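PDB 3C8G: putative transcriptional regulator from Shigella flexneri 2a str. 2457T, which probably catalyses the addition of water to fumarate to form malate, as a homodimeric member of the MtlR/FumE family. Local coordinates for residues Trp98-Leu101 and Asn102-Glu106; Asp90-His93 and Phe94-Trp98. All blocks are in the same frame, centred on the assembly; numbering follows the deposited sequence.

Both contacts lie on helix 85-103 and follow each other along it, with their centres about 11 Å apart. Contact 2 (90-93 with 94-98) is a run of regular helix whose centre is about 6 Å from the centre of the chain. Contact 1 (98-101 with 102-106) carries the helix to its end, about 15 Å from that centre, where the chain turns out of it. Trp98 belongs to both, closing one and opening the other. A second connection runs through Asp71 of helix 70-79, whose two carboxylate oxygens bond one residue from each contact: OD1 takes Ser95 OG and OD2 takes His99 NE2, residues one helical turn apart.

Contact 1 (Trp98-Leu101 and Asn102-Glu106); sequences WHYL and NEQDE
The C-terminal turn of helix 85-103 joins Trp98, His99 and Tyr100 to Asn102, Glu103 and Gln104, the residues four places further on, before the chain leaves helical geometry at Gln104. Asn102 N still makes a regular bond to Trp98 O (2.7 Å). The Asn102 side chain lies over one face of the indole, with CB 3.7 Å from the centroid of the six-membered ring in a CH-pi contact. Because CG is anti to the backbone N (chi1 -164°), the amide continues across the same ring, its plane only 23° from that of the indole, and OD1 comes to 3.3 Å from CZ2 of Trp98. A short, flat side chain suits this place beside a broad aromatic surface. Phe23 and His30 also meet the Trp98 ring.

Tyr100 O marks the end of the helix by accepting two backbone bonds, from Gln104 N at 3.0 Å and from Asp105 N at 3.2 Å; the second spans five residues and draws the chain into a wider turn. Gln104 CB lies over one face of the phenol, 4.1 Å from its centroid, while Asp105 CB approaches the ring obliquely. Leu101 meets Asp105 O with its CA in a CA-H...O contact, while its side chain packs on Leu22 and Phe23 of helix 22-25.

Glu103, extended beyond CG, runs alongside His99. Its OE2 accepts a hydrogen bond from His99 ND1 (2.7 Å, N-H...O angle 164°), meeting the imidazole at its edge in the ring plane, on the syn side of the carboxylate though somewhat out of the carboxylate's plane. His99 NE2 bonds Asp71 OD2. With a carboxylate at each nitrogen, the imidazole is tied at both ends, which should restrict its rotation about CB-CG.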
ATOM      1  N   TRP B  98      11.736   3.164  17.881  1.00 61.22           N
ATOM      2  CA  TRP B  98      11.462   4.606  17.761  1.00 60.91           C
ATOM      3  C   TRP B  98      10.051   4.896  18.275  1.00 61.04           C
ATOM      4  O   TRP B  98       9.836   5.863  19.019  1.00 61.09           O
ATOM      5  CB  TRP B  98      11.671   5.144  16.332  1.00 60.43           C
ATOM      6  CG  TRP B  98      10.966   6.472  16.105  1.00 60.77           C
ATOM      7  CD1 TRP B  98       9.936   6.709  15.243  1.00 60.22           C
ATOM      8  CD2 TRP B  98      11.215   7.723  16.790  1.00 59.84           C
ATOM      9  NE1 TRP B  98       9.520   8.021  15.341  1.00 61.04           N
ATOM     10  CE2 TRP B  98      10.283   8.669  16.279  1.00 60.39           C
ATOM     11  CE3 TRP B  98      12.134   8.137  17.767  1.00 58.65           C
ATOM     12  CZ2 TRP B  98      10.246  10.006  16.708  1.00 59.36           C
ATOM     13  CZ3 TRP B  98      12.096   9.477  18.210  1.00 60.20           C
ATOM     14  CH2 TRP B  98      11.154  10.391  17.678  1.00 61.04           C
ATOM     15  N   HIS B  99       9.107   4.034  17.903  1.00 60.87           N
ATOM     16  CA  HIS B  99       7.715   4.158  18.341  1.00 60.96           C
ATOM     17  C   HIS B  99       7.616   4.117  19.855  1.00 60.59           C
ATOM     18  O   HIS B  99       6.952   4.960  20.459  1.00 60.44           O
ATOM     19  CB  HIS B  99       6.896   3.000  17.812  1.00 61.33           C
ATOM     20  CG  HIS B  99       6.393   3.184  16.421  1.00 64.16           C
ATOM     21  ND1 HIS B  99       5.506   4.185  16.076  1.00 66.22           N
ATOM     22  CD2 HIS B  99       6.604   2.456  15.299  1.00 65.04           C
ATOM     23  CE1 HIS B  99       5.205   4.071  14.795  1.00 66.42           C
ATOM     24  NE2 HIS B  99       5.864   3.036  14.300  1.00 67.43           N
ATOM     25  N   TYR B 100       8.242   3.110  20.462  1.00 59.73           N
ATOM     26  CA  TYR B 100       8.345   3.056  21.901  1.00 59.44           C
ATOM     27  C   TYR B 100       8.964   4.346  22.486  1.00 59.42           C
ATOM     28  O   TYR B 100       8.457   4.880  23.465  1.00 60.09           O
ATOM     29  CB  TYR B 100       9.168   1.843  22.328  1.00 59.96           C
ATOM     30  CG  TYR B 100       9.247   1.721  23.821  1.00 59.84           C
ATOM     31  CD1 TYR B 100      10.226   2.412  24.554  1.00 59.85           C
ATOM     32  CD2 TYR B 100       8.329   0.940  24.513  1.00 58.85           C
ATOM     33  CE1 TYR B 100      10.281   2.322  25.943  1.00 59.79           C
ATOM     34  CE2 TYR B 100       8.368   0.841  25.898  1.00 59.73           C
ATOM     35  CZ  TYR B 100       9.341   1.538  26.602  1.00 60.98           C
ATOM     36  OH  TYR B 100       9.369   1.421  27.973  1.00 63.52           O
ATOM     37  N   LEU B 101      10.051   4.853  21.909  1.00 58.60           N
ATOM     38  CA  LEU B 101      10.686   6.063  22.464  1.00 58.34           C
ATOM     39  C   LEU B 101       9.781   7.286  22.312  1.00 58.86           C
ATOM     40  O   LEU B 101       9.640   8.113  23.214  1.00 58.21           O
ATOM     41  CB  LEU B 101      12.054   6.340  21.805  1.00 57.62           C
ATOM     42  CG  LEU B 101      13.191   5.339  22.055  1.00 56.09           C
ATOM     43  CD1 LEU B 101      14.276   5.515  21.032  1.00 50.75           C
ATOM     44  CD2 LEU B 101      13.744   5.408  23.485  1.00 54.77           C
ATOM     45  N   ASN B 102       9.155   7.381  21.149  1.00 60.19           N
ATOM     46  CA  ASN B 102       8.297   8.521  20.834  1.00 61.23           C
ATOM     47  C   ASN B 102       6.880   8.487  21.423  1.00 61.65           C
ATOM     48  O   ASN B 102       6.213   9.519  21.477  1.00 61.51           O
ATOM     49  CB  ASN B 102       8.192   8.678  19.325  1.00 61.48           C
ATOM     50  CG  ASN B 102       7.667  10.011  18.940  1.00 61.28           C
ATOM     51  OD1 ASN B 102       7.124  10.189  17.864  1.00 64.81           O
ATOM     52  ND2 ASN B 102       7.799  10.959  19.830  1.00 62.05           N
ATOM     53  N   GLU B 103       6.415   7.316  21.842  1.00 62.19           N
ATOM     54  CA  GLU B 103       5.044   7.206  22.321  1.00 63.35           C
ATOM     55  C   GLU B 103       4.927   6.795  23.762  1.00 63.39           C
ATOM     56  O   GLU B 103       3.861   6.926  24.327  1.00 64.43           O
ATOM     57  CB  GLU B 103       4.206   6.258  21.443  1.00 63.60           C
ATOM     58  CG  GLU B 103       4.024   6.727  19.998  1.00 65.13           C
ATOM     59  CD  GLU B 103       3.834   5.582  19.011  1.00 69.15           C
ATOM     60  OE1 GLU B 103       3.401   4.466  19.411  1.00 71.43           O
ATOM     61  OE2 GLU B 103       4.135   5.799  17.818  1.00 70.73           O
ATOM     62  N   GLN B 104       6.003   6.316  24.367  1.00 63.83           N
ATOM     63  CA  GLN B 104       5.904   5.684  25.683  1.00 64.29           C
ATOM     64  C   GLN B 104       6.929   6.178  26.704  1.00 64.09           C
ATOM     65  O   GLN B 104       6.594   6.406  27.864  1.00 63.58           O
ATOM     66  CB  GLN B 104       6.057   4.174  25.521  1.00 64.89           C
ATOM     67  CG  GLN B 104       4.994   3.334  26.201  1.00 68.39           C
ATOM     68  CD  GLN B 104       3.851   3.040  25.259  1.00 72.16           C
ATOM     69  OE1 GLN B 104       3.833   1.998  24.621  1.00 77.93           O
ATOM     70  NE2 GLN B 104       2.911   3.958  25.146  1.00 71.30           N
ATOM     71  N   ASP B 105       8.180   6.338  26.267  1.00 64.06           N
ATOM     72  CA  ASP B 105       9.258   6.720  27.170  1.00 64.03           C
ATOM     73  C   ASP B 105      10.481   7.148  26.374  1.00 63.72           C
ATOM     74  O   ASP B 105      11.102   6.327  25.709  1.00 63.93           O
ATOM     75  CB  ASP B 105       9.567   5.539  28.105  1.00 64.06           C
ATOM     76  CG  ASP B 105      10.654   5.832  29.144  1.00 63.50           C
ATOM     77  OD1 ASP B 105      11.000   4.846  29.839  1.00 64.94           O
ATOM     78  OD2 ASP B 105      11.152   6.976  29.284  1.00 61.46           O
ATOM     79  N   GLU B 106      10.794   8.439  26.428  1.00 63.48           N
ATOM     80  CA  GLU B 106      11.971   8.989  25.742  1.00 63.83           C
ATOM     81  C   GLU B 106      13.232   8.756  26.518  1.00 63.57           C
ATOM     82  O   GLU B 106      14.286   9.105  26.031  1.00 64.40           O
ATOM     83  CB  GLU B 106      11.956  10.537  25.588  1.00 63.66           C
ATOM     84  CG  GLU B 106      10.707  11.298  25.868  1.00 63.77           C
ATOM     85  CD  GLU B 106      10.224  11.194  27.292  1.00 64.84           C
ATOM     86  OE1 GLU B 106      10.789  11.890  28.195  1.00 62.95           O
ATOM     87  OE2 GLU B 106       9.246  10.411  27.469  1.00 64.53           O
TER

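Contact 2 (Asp90-His93 and Phe94-Trp98); sequences DITH and FSQYW
Thr92 O is gripped by two backbone donors of the next helical turn: Gln96 N makes a short, nearly straight bond (2.8 Å, N-H...O angle 175°), and Ser95 N adds a weak one. Ser95 N also bonds Ile91 O at 2.9 Å, so this amide is shared between two carbonyls. Gln96 CG packs against the same Thr92 oxygen at 3.1 Å.

From there the glutamine chain, extended beyond CG, runs back along the helix and reaches two residues of the preceding turn with the two branches of its amide. NE2 lies 3.7 Å from the methyl CG2 of Thr92, a van der Waals contact. OE1 faces ND1 of His93 at 3.4 Å, close to the imidazole plane and at the ring's edge, in a weak hydrogen bond; ring and amide planes are 53° apart. Glutamine suits this exposed place, since its long chain can graze a methyl and still offer a carbonyl to a neighbouring imidazole. In Thr92, chi1 of -64° sets OG1 beside the backbone N, from where it bonds Tyr88 O, and leaves the methyl for Gln96.

On the buried side Phe94 N bonds Asp90 O (2.9 Å), and the phenyl ring turns its edge to that same carbonyl, with CD1 3.6 Å away. The ring then meets Phe118 edge-to-face and packs on Ala162 and Val163 of helix 158-166; Ile91 and Tyr97 pack on neighbouring helices too. The buried polar groups are satisfied: the Asp90 carboxylate bonds Asn123 N and Ser124 N at the start of helix 123-126, and Ser95 OG, on a suitably small side chain, bonds Asp71 OD1. With Gln96 exposed and Thr92 and His93 partly so, this is the i to i+4 pattern of a central helix in an all-helical fold.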
ATOM      1  N   ASP B  90      15.412  -6.236  11.033  1.00 58.64           N
ATOM      2  CA  ASP B  90      16.206  -5.163  11.581  1.00 60.20           C
ATOM      3  C   ASP B  90      15.443  -3.840  11.528  1.00 60.49           C
ATOM      4  O   ASP B  90      15.307  -3.148  12.553  1.00 60.74           O
ATOM      5  CB  ASP B  90      17.566  -5.046  10.875  1.00 60.25           C
ATOM      6  CG  ASP B  90      18.578  -6.100  11.330  1.00 62.02           C
ATOM      7  OD1 ASP B  90      18.184  -7.075  12.051  1.00 59.84           O
ATOM      8  OD2 ASP B  90      19.778  -5.942  10.941  1.00 64.24           O
ATOM      9  N   ILE B  91      14.934  -3.502  10.343  1.00 61.02           N
ATOM     10  CA  ILE B  91      14.346  -2.181  10.141  1.00 61.31           C
ATOM     11  C   ILE B  91      13.060  -2.091  10.925  1.00 61.92           C
ATOM     12  O   ILE B  91      12.777  -1.085  11.548  1.00 61.76           O
ATOM     13  CB  ILE B  91      14.082  -1.876   8.678  1.00 60.94           C
ATOM     14  CG1 ILE B  91      15.376  -2.012   7.881  1.00 58.35           C
ATOM     15  CG2 ILE B  91      13.531  -0.481   8.569  1.00 60.35           C
ATOM     16  CD1 ILE B  91      15.245  -1.691   6.406  1.00 56.26           C
ATOM     17  N   THR B  92      12.297  -3.171  10.920  1.00 62.94           N
ATOM     18  CA  THR B  92      11.152  -3.288  11.813  1.00 63.77           C
ATOM     19  C   THR B  92      11.573  -3.002  13.260  1.00 63.55           C
ATOM     20  O   THR B  92      10.963  -2.176  13.926  1.00 63.74           O
ATOM     21  CB  THR B  92      10.492  -4.664  11.656  1.00 63.86           C
ATOM     22  OG1 THR B  92       9.982  -4.741  10.328  1.00 66.16           O
ATOM     23  CG2 THR B  92       9.321  -4.846  12.616  1.00 64.39           C
ATOM     24  N   HIS B  93      12.646  -3.631  13.727  1.00 63.57           N
ATOM     25  CA  HIS B  93      13.086  -3.372  15.092  1.00 63.51           C
ATOM     26  C   HIS B  93      13.410  -1.907  15.323  1.00 62.80           C
ATOM     27  O   HIS B  93      13.021  -1.354  16.342  1.00 62.20           O
ATOM     28  CB  HIS B  93      14.234  -4.284  15.518  1.00 63.83           C
ATOM     29  CG  HIS B  93      13.812  -5.706  15.761  1.00 66.77           C
ATOM     30  ND1 HIS B  93      12.598  -6.041  16.326  1.00 69.25           N
ATOM     31  CD2 HIS B  93      14.447  -6.880  15.518  1.00 67.45           C
ATOM     32  CE1 HIS B  93      12.504  -7.354  16.423  1.00 69.03           C
ATOM     33  NE2 HIS B  93      13.620  -7.884  15.956  1.00 68.76           N
ATOM     34  N   PHE B  94      14.097  -1.266  14.387  1.00 62.56           N
ATOM     35  CA  PHE B  94      14.384   0.175  14.547  1.00 62.73           C
ATOM     36  C   PHE B  94      13.088   0.961  14.604  1.00 62.96           C
ATOM     37  O   PHE B  94      13.028   1.993  15.253  1.00 62.84           O
ATOM     38  CB  PHE B  94      15.251   0.738  13.407  1.00 62.30           C
ATOM     39  CG  PHE B  94      16.727   0.737  13.701  1.00 62.21           C
ATOM     40  CD1 PHE B  94      17.490  -0.430  13.540  1.00 61.90           C
ATOM     41  CD2 PHE B  94      17.361   1.893  14.104  1.00 61.56           C
ATOM     42  CE1 PHE B  94      18.813  -0.455  13.799  1.00 59.60           C
ATOM     43  CE2 PHE B  94      18.732   1.891  14.351  1.00 61.90           C
ATOM     44  CZ  PHE B  94      19.455   0.715  14.197  1.00 61.98           C
ATOM     45  N   SER B  95      12.043   0.469  13.936  1.00 63.59           N
ATOM     46  CA  SER B  95      10.790   1.228  13.881  1.00 64.22           C
ATOM     47  C   SER B  95       9.991   1.017  15.159  1.00 63.75           C
ATOM     48  O   SER B  95       9.479   1.972  15.767  1.00 64.33           O
ATOM     49  CB  SER B  95       9.956   0.866  12.650  1.00 64.17           C
ATOM     50  OG  SER B  95       8.873   1.777  12.524  1.00 66.89           O
ATOM     51  N   GLN B  96       9.900  -0.229  15.579  1.00 63.19           N
ATOM     52  CA  GLN B  96       9.258  -0.533  16.839  1.00 63.31           C
ATOM     53  C   GLN B  96       9.868   0.216  18.033  1.00 62.96           C
ATOM     54  O   GLN B  96       9.131   0.750  18.867  1.00 63.38           O
ATOM     55  CB  GLN B  96       9.290  -2.024  17.076  1.00 63.81           C
ATOM     56  CG  GLN B  96       8.709  -2.827  15.914  1.00 63.96           C
ATOM     57  CD  GLN B  96       8.617  -4.293  16.265  1.00 65.55           C
ATOM     58  OE1 GLN B  96       9.517  -4.843  16.917  1.00 65.74           O
ATOM     59  NE2 GLN B  96       7.517  -4.937  15.862  1.00 64.23           N
ATOM     60  N   TYR B  97      11.197   0.292  18.089  1.00 62.22           N
ATOM     61  CA  TYR B  97      11.897   1.039  19.143  1.00 61.77           C
ATOM     62  C   TYR B  97      11.734   2.580  19.080  1.00 61.45           C
ATOM     63  O   TYR B  97      11.605   3.232  20.124  1.00 61.37           O
ATOM     64  CB  TYR B  97      13.377   0.627  19.208  1.00 61.59           C
ATOM     65  CG  TYR B  97      14.072   0.972  20.513  1.00 61.29           C
ATOM     66  CD1 TYR B  97      15.456   1.159  20.556  1.00 62.29           C
ATOM     67  CD2 TYR B  97      13.350   1.130  21.697  1.00 60.19           C
ATOM     68  CE1 TYR B  97      16.103   1.494  21.744  1.00 62.44           C
ATOM     69  CE2 TYR B  97      13.981   1.443  22.889  1.00 61.51           C
ATOM     70  CZ  TYR B  97      15.364   1.628  22.916  1.00 62.02           C
ATOM     71  OH  TYR B  97      16.005   1.941  24.109  1.00 59.65           O
ATOM     72  N   TRP B  98      11.736   3.164  17.881  1.00 61.22           N
ATOM     73  CA  TRP B  98      11.462   4.606  17.761  1.00 60.91           C
ATOM     74  C   TRP B  98      10.051   4.896  18.275  1.00 61.04           C
ATOM     75  O   TRP B  98       9.836   5.863  19.019  1.00 61.09           O
ATOM     76  CB  TRP B  98      11.671   5.144  16.332  1.00 60.43           C
ATOM     77  CG  TRP B  98      10.966   6.472  16.105  1.00 60.77           C
ATOM     78  CD1 TRP B  98       9.936   6.709  15.243  1.00 60.22           C
ATOM     79  CD2 TRP B  98      11.215   7.723  16.790  1.00 59.84           C
ATOM     80  NE1 TRP B  98       9.520   8.021  15.341  1.00 61.04           N
ATOM     81  CE2 TRP B  98      10.283   8.669  16.279  1.00 60.39           C
ATOM     82  CE3 TRP B  98      12.134   8.137  17.767  1.00 58.65           C
ATOM     83  CZ2 TRP B  98      10.246  10.006  16.708  1.00 59.36           C
ATOM     84  CZ3 TRP B  98      12.096   9.477  18.210  1.00 60.20           C
ATOM     85  CH2 TRP B  98      11.154  10.391  17.678  1.00 61.04           C
TER